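Local coordinates for putative lipoprotein (Parabacteroides distasonis ATCC 8503, PDB 3JX8) that is of uncertain function but is probably a surface lipoprotein that acts in cell adhesion or lipid binding, at residues 117-123 with 138-144; 151-157 with 172-176; 158-164 with 177-183; 200-204 with 219-223. One frame throughout, in Å; residues are numbered along the deposited sequence. Where two conformers were deposited one is given.

Contact 1: 117-123 with 138-144; sequences VNRMEIN and GYKLECN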
loop_
_atom_site.group_PDB
_atom_site.type_symbol
_atom_site.label_atom_id
_atom_site.label_comp_id
_atom_site.label_asym_id
_atom_site.label_seq_id
_atom_site.Cartn_x
_atom_site.Cartn_y
_atom_site.Cartn_z
ATOM N N VAL A 117 -17.424 21.039 -4.970
ATOM C CA VAL A 117 -17.508 19.590 -5.170
ATOM C C VAL A 117 -18.613 18.970 -4.343
ATOM O O VAL A 117 -18.891 19.392 -3.218
ATOM C CB VAL A 117 -16.181 18.846 -4.812
ATOM C CG1 VAL A 117 -14.999 19.404 -5.622
ATOM C CG2 VAL A 117 -15.900 18.927 -3.340
ATOM N N ASN A 118 -19.230 17.949 -4.915
ATOM C CA ASN A 118 -20.074 17.042 -4.178
ATOM C C ASN A 118 -19.157 15.895 -3.719
ATOM O O ASN A 118 -18.683 15.912 -2.586
ATOM C CB ASN A 118 -21.229 16.583 -5.052
ATOM C CG ASN A 118 -22.074 15.514 -4.396
ATOM O OD1 ASN A 118 -22.030 15.304 -3.180
ATOM N ND2 ASN A 118 -22.854 14.821 -5.212
ATOM N N ARG A 119 -18.881 14.933 -4.600
ATOM C CA ARG A 119 -17.805 13.973 -4.360
ATOM C C ARG A 119 -16.765 14.065 -5.427
ATOM O O ARG A 119 -17.063 13.807 -6.593
ATOM C CB ARG A 119 -18.310 12.534 -4.319
ATOM C CG ARG A 119 -19.051 12.261 -3.054
ATOM C CD ARG A 119 -19.775 10.924 -3.070
ATOM N NE ARG A 119 -20.910 10.951 -2.135
ATOM C CZ ARG A 119 -22.145 11.357 -2.444
ATOM N NH1 ARG A 119 -22.459 11.753 -3.681
ATOM N NH2 ARG A 119 -23.092 11.356 -1.503
HETATM N N MSE A 120 -15.548 14.414 -5.021
HETATM C CA MSE A 120 -14.396 14.369 -5.897
HETATM C C MSE A 120 -13.377 13.314 -5.410
HETATM O O MSE A 120 -12.869 13.388 -4.277
HETATM C CB MSE A 120 -13.744 15.740 -6.023
HETATM C CG MSE A 120 -12.576 15.731 -7.036
HETATM SE SE MSE A 120 -11.641 17.410 -7.116
HETATM C CE MSE A 120 -12.793 18.227 -8.489
ATOM N N GLU A 121 -13.072 12.363 -6.291
ATOM C CA GLU A 121 -12.066 11.332 -6.031
ATOM C C GLU A 121 -10.860 11.480 -6.954
ATOM O O GLU A 121 -10.999 11.427 -8.183
ATOM C CB GLU A 121 -12.687 9.960 -6.250
ATOM C CG GLU A 121 -11.766 8.807 -5.929
ATOM C CD GLU A 121 -12.445 7.478 -6.106
ATOM O OE1 GLU A 121 -13.573 7.315 -5.606
ATOM O OE2 GLU A 121 -11.869 6.606 -6.755
ATOM N N ILE A 122 -9.689 11.674 -6.362
ATOM C CA ILE A 122 -8.414 11.747 -7.085
ATOM C C ILE A 122 -7.595 10.477 -6.843
ATOM O O ILE A 122 -7.302 10.128 -5.683
ATOM C CB ILE A 122 -7.587 12.933 -6.607
ATOM C CG1 ILE A 122 -8.376 14.216 -6.780
ATOM C CG2 ILE A 122 -6.285 13.054 -7.384
ATOM C CD1 ILE A 122 -7.530 15.400 -6.616
ATOM N N ASN A 123 -7.249 9.783 -7.930
ATOM C CA ASN A 123 -6.428 8.566 -7.877
ATOM C C ASN A 123 -5.194 8.776 -8.758
ATOM O O ASN A 123 -5.311 8.980 -9.969
ATOM C CB ASN A 123 -7.197 7.353 -8.369
ATOM C CG ASN A 123 -8.466 7.081 -7.565
ATOM O OD1 ASN A 123 -8.428 6.910 -6.348
ATOM N ND2 ASN A 123 -9.588 6.997 -8.260
ATOM N N GLY A 138 -17.044 21.802 -0.385
ATOM C CA GLY A 138 -18.122 20.850 -0.610
ATOM C C GLY A 138 -18.166 19.664 0.335
ATOM O O GLY A 138 -17.670 19.720 1.474
ATOM N N TYR A 139 -18.760 18.573 -0.148
ATOM C CA TYR A 139 -19.059 17.444 0.707
ATOM C C TYR A 139 -17.870 16.518 0.949
ATOM O O TYR A 139 -17.467 16.327 2.089
ATOM C CB TYR A 139 -20.254 16.683 0.162
ATOM C CG TYR A 139 -20.569 15.413 0.911
ATOM C CD1 TYR A 139 -21.134 15.448 2.180
ATOM C CD2 TYR A 139 -20.316 14.164 0.335
ATOM C CE1 TYR A 139 -21.443 14.270 2.866
ATOM C CE2 TYR A 139 -20.619 12.994 0.999
ATOM C CZ TYR A 139 -21.186 13.051 2.268
ATOM O OH TYR A 139 -21.472 11.869 2.925
ATOM N N LYS A 140 -17.312 15.956 -0.112
ATOM C CA LYS A 140 -16.260 14.964 0.039
ATOM C C LYS A 140 -15.143 15.057 -0.998
ATOM O O LYS A 140 -15.403 15.133 -2.210
ATOM C CB LYS A 140 -16.867 13.567 0.045
ATOM C CG LYS A 140 -15.820 12.483 0.177
ATOM C CD LYS A 140 -16.361 11.162 0.663
ATOM C CE LYS A 140 -15.166 10.159 0.900
ATOM N NZ LYS A 140 -15.527 9.030 1.844
ATOM N N LEU A 141 -13.903 15.098 -0.510
ATOM C CA LEU A 141 -12.714 14.924 -1.334
ATOM C C LEU A 141 -11.957 13.654 -0.897
ATOM O O LEU A 141 -11.673 13.440 0.300
ATOM C CB LEU A 141 -11.784 16.119 -1.231
ATOM C CG LEU A 141 -10.468 16.054 -2.051
ATOM C CD1 LEU A 141 -10.734 15.972 -3.576
ATOM C CD2 LEU A 141 -9.569 17.252 -1.691
ATOM N N GLU A 142 -11.600 12.832 -1.876
ATOM C CA GLU A 142 -10.772 11.652 -1.635
ATOM C C GLU A 142 -9.509 11.764 -2.481
ATOM O O GLU A 142 -9.586 12.018 -3.693
ATOM C CB GLU A 142 -11.571 10.422 -1.982
ATOM C CG GLU A 142 -10.982 9.159 -1.506
ATOM C CD GLU A 142 -11.882 7.959 -1.731
ATOM O OE1 GLU A 142 -13.058 8.009 -1.321
ATOM O OE2 GLU A 142 -11.398 6.953 -2.288
ATOM N N CYS A 143 -8.355 11.666 -1.834
ATOM C CA CYS A 143 -7.020 11.705 -2.480
ATOM C C CYS A 143 -6.271 10.398 -2.253
ATOM O O CYS A 143 -5.780 10.118 -1.138
ATOM C CB CYS A 143 -6.174 12.795 -1.857
ATOM S SG CYS A 143 -6.774 14.444 -2.134
ATOM N N ASN A 144 -6.176 9.599 -3.297
ATOM C CA ASN A 144 -5.526 8.332 -3.218
ATOM C C ASN A 144 -4.320 8.342 -4.092
ATOM O O ASN A 144 -4.381 8.781 -5.265
ATOM C CB ASN A 144 -6.476 7.269 -3.676
ATOM C CG ASN A 144 -7.752 7.286 -2.885
ATOM O OD1 ASN A 144 -7.722 7.444 -1.658
ATOM N ND2 ASN A 144 -8.881 7.160 -3.569
HETATM O O HOH W 1 -21.515 9.308 0.870
HETATM O O HOH W 2 -15.133 8.365 -3.147
#
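N144 ND2 donates to N123 OD1 at 2.8 Å, nearly straight at 168°. The two amides point the same way and are almost coplanar, and the acceptor lies in the amide plane of N144. The other hydrogen of N144 ND2 goes to E142 OE2 in its own strand (2.8 Å), and N123 ND2 does the same with E121 OE2; each carboxylate oxygen offers its anti lone pair. A further bond from N123 ND2 to N102 OD1 carries the asparagine row into strand 100-104. The carboxylates of E121 and E142 are stacked, planes 9° apart, and E121 OE1 comes within 4.0 Å of E142 OE2, a close approach of like charges. One water donates to both glutamates, at E121 OE1 and E142 OE1. Beneath them the parallel strands are joined by bonds such as I122 N to E142 O at 2.7 Å. At the corner, the Y139 ring edge meets N118 O, while the R119 guanidinium, turned 71° from the ring, has Y139 CD2 over one face. On the inner side, L141 CD1 rests 3.9 Å from CB of selenomethionine M120. The asparagine donors and the shared water probably offset the repulsion between the carboxylates, consistent with two glutamates being tolerated in register.

Contact 2: 151-157 with 172-176; sequences IIAKDIQ and EVIGT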
loop_
_atom_site.group_PDB
_atom_site.type_symbol
_atom_site.label_atom_id
_atom_site.label_comp_id
_atom_site.label_asym_id
_atom_site.label_seq_id
_atom_site.Cartn_x
_atom_site.Cartn_y
_atom_site.Cartn_z
ATOM N N ILE A 151 0.361 14.661 -4.026
ATOM C CA ILE A 151 -0.901 15.383 -4.176
ATOM C C ILE A 151 -0.881 16.471 -3.125
ATOM O O ILE A 151 -0.498 16.200 -1.981
ATOM C CB ILE A 151 -2.104 14.486 -3.895
ATOM C CG1 ILE A 151 -2.117 13.276 -4.860
ATOM C CG2 ILE A 151 -3.393 15.289 -3.978
ATOM C CD1 ILE A 151 -3.278 12.275 -4.635
ATOM N N ILE A 152 -1.247 17.692 -3.513
ATOM C CA ILE A 152 -1.377 18.819 -2.598
ATOM C C ILE A 152 -2.696 19.531 -2.855
ATOM O O ILE A 152 -3.013 19.864 -4.003
ATOM C CB ILE A 152 -0.188 19.837 -2.664
ATOM C CG1 ILE A 152 -0.487 21.017 -1.733
ATOM C CG2 ILE A 152 0.039 20.349 -4.056
ATOM C CD1 ILE A 152 0.743 21.808 -1.217
ATOM N N ALA A 153 -3.477 19.742 -1.803
ATOM C CA ALA A 153 -4.707 20.531 -1.886
ATOM C C ALA A 153 -4.472 21.727 -0.998
ATOM O O ALA A 153 -4.407 21.595 0.226
ATOM C CB ALA A 153 -5.917 19.729 -1.436
ATOM N N LYS A 154 -4.338 22.894 -1.604
ATOM C CA LYS A 154 -3.924 24.103 -0.901
ATOM C C LYS A 154 -4.989 24.839 -0.121
ATOM O O LYS A 154 -4.657 25.653 0.725
ATOM C CB LYS A 154 -3.280 25.071 -1.879
ATOM C CG LYS A 154 -1.999 24.514 -2.463
ATOM C CD LYS A 154 -1.217 25.552 -3.246
ATOM C CE LYS A 154 0.202 25.039 -3.551
ATOM N NZ LYS A 154 0.851 25.780 -4.683
ATOM N N ASP A 155 -6.257 24.546 -0.341
ATOM C CA ASP A 155 -7.301 25.364 0.265
ATOM C C ASP A 155 -8.618 24.634 0.195
ATOM O O ASP A 155 -9.390 24.797 -0.769
ATOM C CB ASP A 155 -7.371 26.686 -0.518
ATOM C CG ASP A 155 -8.388 27.691 0.029
ATOM O OD1 ASP A 155 -9.114 27.437 1.009
ATOM O OD2 ASP A 155 -8.452 28.771 -0.588
ATOM N N ILE A 156 -8.888 23.824 1.215
ATOM C CA ILE A 156 -10.083 22.993 1.231
ATOM C C ILE A 156 -10.993 23.397 2.364
ATOM O O ILE A 156 -10.541 23.852 3.414
ATOM C CB ILE A 156 -9.749 21.462 1.296
ATOM C CG1 ILE A 156 -9.251 21.050 2.700
ATOM C CG2 ILE A 156 -8.772 21.071 0.136
ATOM C CD1 ILE A 156 -8.572 19.666 2.768
ATOM N N GLN A 157 -12.282 23.207 2.115
ATOM C CA GLN A 157 -13.351 23.405 3.074
ATOM C C GLN A 157 -14.369 22.308 2.784
ATOM O O GLN A 157 -15.166 22.413 1.844
ATOM C CB GLN A 157 -13.972 24.790 2.912
ATOM C CG GLN A 157 -14.826 25.175 4.084
ATOM C CD GLN A 157 -15.620 26.460 3.882
ATOM O OE1 GLN A 157 -15.442 27.187 2.909
ATOM N NE2 GLN A 157 -16.515 26.732 4.813
ATOM N N GLU A 172 -0.349 16.341 0.919
ATOM C CA GLU A 172 -0.414 17.523 1.760
ATOM C C GLU A 172 -1.744 18.248 1.583
ATOM O O GLU A 172 -2.181 18.495 0.447
ATOM C CB GLU A 172 0.739 18.471 1.453
ATOM C CG GLU A 172 0.687 19.747 2.277
ATOM C CD GLU A 172 1.965 20.607 2.166
ATOM O OE1 GLU A 172 2.819 20.344 1.306
ATOM O OE2 GLU A 172 2.106 21.555 2.970
ATOM N N VAL A 173 -2.378 18.598 2.703
ATOM C CA VAL A 173 -3.709 19.190 2.701
ATOM C C VAL A 173 -3.761 20.334 3.674
ATOM O O VAL A 173 -3.220 20.247 4.791
ATOM C CB VAL A 173 -4.852 18.156 2.985
ATOM C CG1 VAL A 173 -4.905 17.139 1.868
ATOM C CG2 VAL A 173 -4.716 17.465 4.355
ATOM N N ILE A 174 -4.384 21.423 3.229
ATOM C CA ILE A 174 -4.443 22.672 3.957
ATOM C C ILE A 174 -5.874 23.180 3.895
ATOM O O ILE A 174 -6.473 23.246 2.823
ATOM C CB ILE A 174 -3.496 23.716 3.305
ATOM C CG1 ILE A 174 -2.030 23.215 3.346
ATOM C CG2 ILE A 174 -3.654 25.110 3.970
ATOM C CD1 ILE A 174 -1.076 23.947 2.354
ATOM N N GLY A 175 -6.433 23.506 5.052
ATOM C CA GLY A 175 -7.781 24.057 5.131
ATOM C C GLY A 175 -8.537 23.637 6.371
ATOM O O GLY A 175 -7.971 23.576 7.466
ATOM N N THR A 176 -9.815 23.331 6.173
ATOM C CA THR A 176 -10.724 22.906 7.231
ATOM C C THR A 176 -11.587 21.759 6.737
ATOM O O THR A 176 -12.053 21.770 5.577
ATOM C CB THR A 176 -11.687 24.039 7.598
ATOM O OG1 THR A 176 -10.928 25.092 8.160
ATOM C CG2 THR A 176 -12.692 23.605 8.672
#
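I156 reaches across to V173 and I174 from the strand that follows the corner at K154 and D155. Its CB lies 4.0 Å from I174 O. CG1, set between the backbone N and the carbonyl carbon (chi1 74°), comes closer to that oxygen, 3.5 Å away, and this turn carries CD1 back along the neighbouring strand until it meets V173 CB at 4.0 Å. I174 O also accepts I156 N at 3.0 Å, with the donor in the carbonyl plane, so one oxygen receives the backbone bond and borders the side chain. The pairing slips by one residue here: A153 faces V173, yet I156 faces G175, which defines a beta bulge. At the bulge K154 O lies 3.4 Å from I174 CB. On the outer side, I152 CD1 lies against the E172 carboxylate, 3.6 Å from E172 OE1, the two side chains lying alongside each other and pointing the same way. G175, with phi 146°, marks the corner of its own strand, and its CA approaches I156 O at 3.3 Å. Inside the coil, I156 and V173 both touch L161 of strand 160-166 and C195, V173 also meets A192 of strand 189-192, and I151 packs on C143 and M145 of strand 140-146.

Contact 3: 158-164 with 177-183; sequences LDNLSCS and VDRASFN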
loop_
_atom_site.group_PDB
_atom_site.type_symbol
_atom_site.label_atom_id
_atom_site.label_comp_id
_atom_site.label_asym_id
_atom_site.label_seq_id
_atom_site.Cartn_x
_atom_site.Cartn_y
_atom_site.Cartn_z
ATOM N N LEU A 158 -14.308 21.240 3.583
ATOM C CA LEU A 158 -15.025 20.015 3.301
ATOM C C LEU A 158 -15.745 19.461 4.528
ATOM O O LEU A 158 -15.300 19.629 5.663
ATOM C CB LEU A 158 -14.025 18.953 2.803
ATOM C CG LEU A 158 -13.282 19.215 1.489
ATOM C CD1 LEU A 158 -12.086 18.280 1.363
ATOM C CD2 LEU A 158 -14.239 19.094 0.310
ATOM N N ASP A 159 -16.837 18.741 4.285
ATOM C CA ASP A 159 -17.437 17.917 5.324
ATOM C C ASP A 159 -16.570 16.688 5.592
ATOM O O ASP A 159 -16.408 16.280 6.740
ATOM C CB ASP A 159 -18.844 17.467 4.919
ATOM C CG ASP A 159 -19.783 18.629 4.717
ATOM O OD1 ASP A 159 -19.660 19.624 5.461
ATOM O OD2 ASP A 159 -20.640 18.574 3.811
ATOM N N ASN A 160 -16.045 16.100 4.521
ATOM C CA ASN A 160 -15.305 14.844 4.584
ATOM C C ASN A 160 -14.071 14.840 3.726
ATOM O O ASN A 160 -14.134 15.218 2.564
ATOM C CB ASN A 160 -16.218 13.731 4.124
ATOM C CG ASN A 160 -17.446 13.659 4.961
ATOM O OD1 ASN A 160 -17.410 13.162 6.093
ATOM N ND2 ASN A 160 -18.528 14.210 4.454
ATOM N N LEU A 161 -12.955 14.391 4.293
ATOM C CA LEU A 161 -11.702 14.248 3.553
ATOM C C LEU A 161 -11.145 12.874 3.809
ATOM O O LEU A 161 -11.049 12.432 4.962
ATOM C CB LEU A 161 -10.673 15.277 4.008
ATOM C CG LEU A 161 -9.256 15.111 3.406
ATOM C CD1 LEU A 161 -9.240 15.360 1.888
ATOM C CD2 LEU A 161 -8.240 16.022 4.123
ATOM N N SER A 162 -10.728 12.195 2.752
ATOM C CA SER A 162 -10.062 10.924 2.922
ATOM C C SER A 162 -8.796 10.865 2.086
ATOM O O SER A 162 -8.846 11.091 0.876
ATOM C CB SER A 162 -11.016 9.822 2.501
ATOM O OG SER A 162 -10.319 8.614 2.434
ATOM N N CYS A 163 -7.665 10.554 2.718
ATOM C CA CYS A 163 -6.396 10.362 1.994
ATOM C C CYS A 163 -5.754 9.033 2.302
ATOM O O CYS A 163 -5.517 8.721 3.490
ATOM C CB CYS A 163 -5.387 11.446 2.373
ATOM S SG CYS A 163 -5.983 13.101 2.154
ATOM N N SER A 164 -5.420 8.292 1.244
ATOM C CA SER A 164 -4.699 7.036 1.337
ATOM C C SER A 164 -3.477 7.087 0.436
ATOM O O SER A 164 -3.574 7.368 -0.770
ATOM C CB SER A 164 -5.576 5.897 0.905
ATOM O OG SER A 164 -6.765 5.925 1.647
ATOM N N VAL A 177 -11.810 20.778 7.610
ATOM C CA VAL A 177 -12.645 19.631 7.305
ATOM C C VAL A 177 -13.322 19.204 8.598
ATOM O O VAL A 177 -12.775 19.392 9.689
ATOM C CB VAL A 177 -11.827 18.448 6.702
ATOM C CG1 VAL A 177 -10.685 18.057 7.617
ATOM C CG2 VAL A 177 -12.726 17.238 6.452
ATOM N N ASP A 178 -14.529 18.657 8.484
ATOM C CA ASP A 178 -15.239 18.173 9.647
ATOM C C ASP A 178 -14.662 16.812 10.053
ATOM O O ASP A 178 -14.157 16.673 11.170
ATOM C CB ASP A 178 -16.735 18.079 9.390
ATOM C CG ASP A 178 -17.509 17.713 10.637
ATOM O OD1 ASP A 178 -17.407 18.430 11.649
ATOM O OD2 ASP A 178 -18.223 16.702 10.612
ATOM N N ARG A 179 -14.736 15.833 9.155
ATOM C CA ARG A 179 -14.150 14.504 9.394
ATOM C C ARG A 179 -13.079 14.180 8.381
ATOM O O ARG A 179 -13.287 14.387 7.178
ATOM C CB ARG A 179 -15.200 13.413 9.364
ATOM C CG ARG A 179 -16.226 13.574 10.496
ATOM C CD ARG A 179 -17.273 12.500 10.490
ATOM N NE ARG A 179 -17.935 12.508 9.206
ATOM C CZ ARG A 179 -18.674 11.521 8.712
ATOM N NH1 ARG A 179 -18.879 10.407 9.414
ATOM N NH2 ARG A 179 -19.228 11.663 7.504
ATOM N N ALA A 180 -11.948 13.681 8.880
ATOM C CA ALA A 180 -10.801 13.322 8.077
ATOM C C ALA A 180 -10.365 11.892 8.380
ATOM O O ALA A 180 -10.385 11.419 9.543
ATOM C CB ALA A 180 -9.623 14.277 8.337
ATOM N N SER A 181 -9.930 11.219 7.323
ATOM C CA SER A 181 -9.327 9.921 7.432
ATOM C C SER A 181 -7.977 9.933 6.663
ATOM O O SER A 181 -7.943 10.245 5.471
ATOM C CB SER A 181 -10.307 8.910 6.900
ATOM O OG SER A 181 -9.617 7.713 6.679
ATOM N N PHE A 182 -6.873 9.665 7.364
ATOM C CA PHE A 182 -5.523 9.659 6.804
ATOM C C PHE A 182 -4.852 8.301 6.936
ATOM O O PHE A 182 -4.692 7.772 8.054
ATOM C CB PHE A 182 -4.665 10.681 7.522
ATOM C CG PHE A 182 -5.155 12.080 7.390
ATOM C CD1 PHE A 182 -5.411 12.628 6.150
ATOM C CD2 PHE A 182 -5.319 12.881 8.503
ATOM C CE1 PHE A 182 -5.862 13.944 6.031
ATOM C CE2 PHE A 182 -5.756 14.205 8.380
ATOM C CZ PHE A 182 -6.024 14.732 7.132
ATOM N N ASN A 183 -4.430 7.741 5.808
ATOM C CA ASN A 183 -3.919 6.381 5.760
ATOM C C ASN A 183 -2.618 6.330 4.986
ATOM O O ASN A 183 -2.541 6.838 3.866
ATOM C CB ASN A 183 -4.924 5.483 5.097
ATOM C CG ASN A 183 -6.262 5.582 5.728
ATOM O OD1 ASN A 183 -6.524 4.950 6.749
ATOM N ND2 ASN A 183 -7.119 6.435 5.172
HETATM O O HOH W 3 -18.614 15.239 8.329
HETATM O O HOH W 4 -20.347 14.589 6.484
#
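N160 and R179 run side by side and point the same way, but their flat groups are turned 71° against each other. N160 OD1 meets the guanidinium obliquely, and its two bonds, 2.7 Å from R179 NH2 and 3.2 Å from R179 NE, are both weak. The arginine chain bends at chi3 (-57°), which brings NE and NH2 back towards N160 OD1. A water accepting from both N160 ND2 and R179 NH2 forms a second bridge. The neighbouring D178 has its main polar partner in R198, a salt bridge, and the R179 side chain lies about 5 Å from a bound sulfate, probably from the crystallisation liquor.

On the opposite face, L161 and F182 cross at a slant, with L161 CD2 3.7 Å from F182 CE1. C163 approaches the same ring at its rim: CB lies in the ring plane, and SG stands 5.1 Å from the centroid, 89° off the normal, a sulfur-aromatic contact at the edge.

Further along the polar face, N183 ND2 gives a bond to S181 OG and another, from above the carbonyl plane, to C163 O (3.3 Å). That oxygen also accepts N183 N, while N183 OD1 takes a hydrogen bond from N203. Strands 160-164 and 180-183 run parallel, their axes 4.7 Å apart at closest approach. Such in-register parallel coils, with apolar residues inside and polar ones outside, are consistent with the right-handed beta-helix of the pectate lyase-like clan.

Contact 4: 200-204 with 219-223; sequences AECNI and DANIV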
loop_
_atom_site.group_PDB
_atom_site.type_symbol
_atom_site.label_atom_id
_atom_site.label_comp_id
_atom_site.label_asym_id
_atom_site.label_seq_id
_atom_site.Cartn_x
_atom_site.Cartn_y
_atom_site.Cartn_z
ATOM N N ALA A 200 -10.545 13.140 13.366
ATOM C CA ALA A 200 -9.620 12.490 12.440
ATOM C C ALA A 200 -9.273 11.071 12.878
ATOM O O ALA A 200 -9.088 10.778 14.084
ATOM C CB ALA A 200 -8.369 13.291 12.294
ATOM N N GLU A 201 -9.158 10.207 11.875
ATOM C CA GLU A 201 -8.627 8.853 12.025
ATOM C C GLU A 201 -7.315 8.745 11.250
ATOM O O GLU A 201 -7.265 9.098 10.064
ATOM C CB GLU A 201 -9.614 7.867 11.427
ATOM C CG GLU A 201 -9.282 6.436 11.743
ATOM C CD GLU A 201 -10.145 5.447 10.964
ATOM O OE1 GLU A 201 -11.293 5.854 10.616
ATOM O OE2 GLU A 201 -9.670 4.294 10.710
ATOM N N CYS A 202 -6.272 8.269 11.907
ATOM C CA CYS A 202 -4.947 8.148 11.311
ATOM C C CYS A 202 -4.473 6.719 11.413
ATOM O O CYS A 202 -4.436 6.128 12.499
ATOM C CB CYS A 202 -3.976 9.037 12.040
ATOM S SG CYS A 202 -4.297 10.771 11.821
ATOM N N ASN A 203 -4.135 6.147 10.276
ATOM C CA ASN A 203 -3.646 4.779 10.213
ATOM C C ASN A 203 -2.366 4.719 9.457
ATOM O O ASN A 203 -2.309 5.213 8.319
ATOM C CB ASN A 203 -4.639 3.895 9.502
ATOM C CG ASN A 203 -5.933 3.742 10.273
ATOM O OD1 ASN A 203 -5.970 3.074 11.301
ATOM N ND2 ASN A 203 -6.989 4.365 9.790
ATOM N N ILE A 204 -1.368 4.063 10.061
ATOM C CA ILE A 204 -0.067 3.790 9.432
ATOM C C ILE A 204 0.297 2.310 9.474
ATOM O O ILE A 204 0.241 1.655 10.521
ATOM C CB ILE A 204 1.080 4.558 10.118
ATOM C CG1 ILE A 204 0.806 6.078 10.096
ATOM C CG2 ILE A 204 2.431 4.261 9.414
ATOM C CD1 ILE A 204 1.955 6.922 10.625
ATOM N N ASP A 219 -8.194 9.388 16.429
ATOM C CA ASP A 219 -8.034 7.957 16.527
ATOM C C ASP A 219 -6.719 7.649 15.805
ATOM O O ASP A 219 -6.610 7.815 14.578
ATOM C CB ASP A 219 -9.285 7.352 15.887
ATOM C CG ASP A 219 -9.300 5.868 15.887
ATOM O OD1 ASP A 219 -8.419 5.231 16.508
ATOM O OD2 ASP A 219 -10.238 5.323 15.239
ATOM N N ALA A 220 -5.709 7.264 16.574
ATOM C CA ALA A 220 -4.322 7.194 16.124
ATOM C C ALA A 220 -3.844 5.735 16.163
ATOM O O ALA A 220 -3.770 5.126 17.243
ATOM C CB ALA A 220 -3.440 8.085 16.988
ATOM N N ASN A 221 -3.570 5.160 14.991
ATOM C CA ASN A 221 -3.238 3.740 14.861
ATOM C C ASN A 221 -1.979 3.548 14.060
ATOM O O ASN A 221 -1.849 4.095 12.940
ATOM C CB ASN A 221 -4.378 2.976 14.171
ATOM C CG ASN A 221 -5.708 3.167 14.890
ATOM O OD1 ASN A 221 -5.881 2.682 16.002
ATOM N ND2 ASN A 221 -6.601 3.948 14.312
ATOM N N ILE A 222 -1.055 2.770 14.609
ATOM C CA ILE A 222 0.206 2.454 13.954
ATOM C C ILE A 222 0.494 0.973 14.116
ATOM O O ILE A 222 0.432 0.404 15.240
ATOM C CB ILE A 222 1.401 3.222 14.566
ATOM C CG1 ILE A 222 1.120 4.734 14.596
ATOM C CG2 ILE A 222 2.714 2.837 13.842
ATOM C CD1 ILE A 222 2.155 5.574 15.366
ATOM N N VAL A 223 0.796 0.358 12.978
ATOM C CA VAL A 223 1.322 -0.982 12.918
ATOM C C VAL A 223 2.651 -0.880 12.186
ATOM O O VAL A 223 2.691 -0.824 10.948
ATOM C CB VAL A 223 0.329 -1.943 12.212
ATOM C CG1 VAL A 223 0.952 -3.363 12.056
ATOM C CG2 VAL A 223 -1.002 -1.984 12.996
#
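In N203 and N221 alike CG stands anti to the carbonyl carbon (chi1 -66° and -55°), a shared choice that sends both amides the same way, beside the backbone N, with planes 10° apart. It brings N203 OD1 to 3.2 Å from N221 ND2, a weak hydrogen bond. The same oxygen lies 3.3 Å from N221 CB, alongside the neighbouring side chain. Each asparagine turns an N-H to the acid two residues earlier: N203 ND2 to E201 OE2 at 2.8 Å and N221 ND2 to D219 OD1 at 3.1 Å, both oxygens being met from above their carboxylate planes. N203 ND2 has another partner in N183 OD1. The acids lie side by side, with D219 OD2 3.8 Å from E201 CG. Behind this polar face the strands hydrogen-bond in parallel register, for example C202 N to D219 O at 2.7 Å. On the buried face, I204 CB approaches I222 CG2 at 4.4 Å, and I228 of strand 227-231 packs against both isoleucines as well as C202 and A220. At the end of the strand, V223 touches A125 of the second subunit. The chemistry is split by face: amides probably temper the neighbouring acid charges on one side, while small and branched apolar groups close the interior.

How the contacts relate
Contacts 1, 3 and 4 share one parallel face of the solenoid, while contact 2 wraps a corner between two other faces. Its segments run directly into those of contact 3, residue 157 into 158 and 176 into 177. Contact 2 also meets contact 1, where G138 N lies 3.0 Å from Q157 O, probably a hydrogen bond. Contacts 1 and 3, with centres 9 Å apart, are joined by C143 N to S162 O, 2.8 Å and probably a hydrogen bond. Contact 4, centred 13 Å from contact 3, is probably hydrogen-bonded to it, F182 N to E201 O at 2.8 Å. Contacts 1 and 4 do not touch, their nearest atoms being about 10 Å apart. The sulfate lies near contact 3.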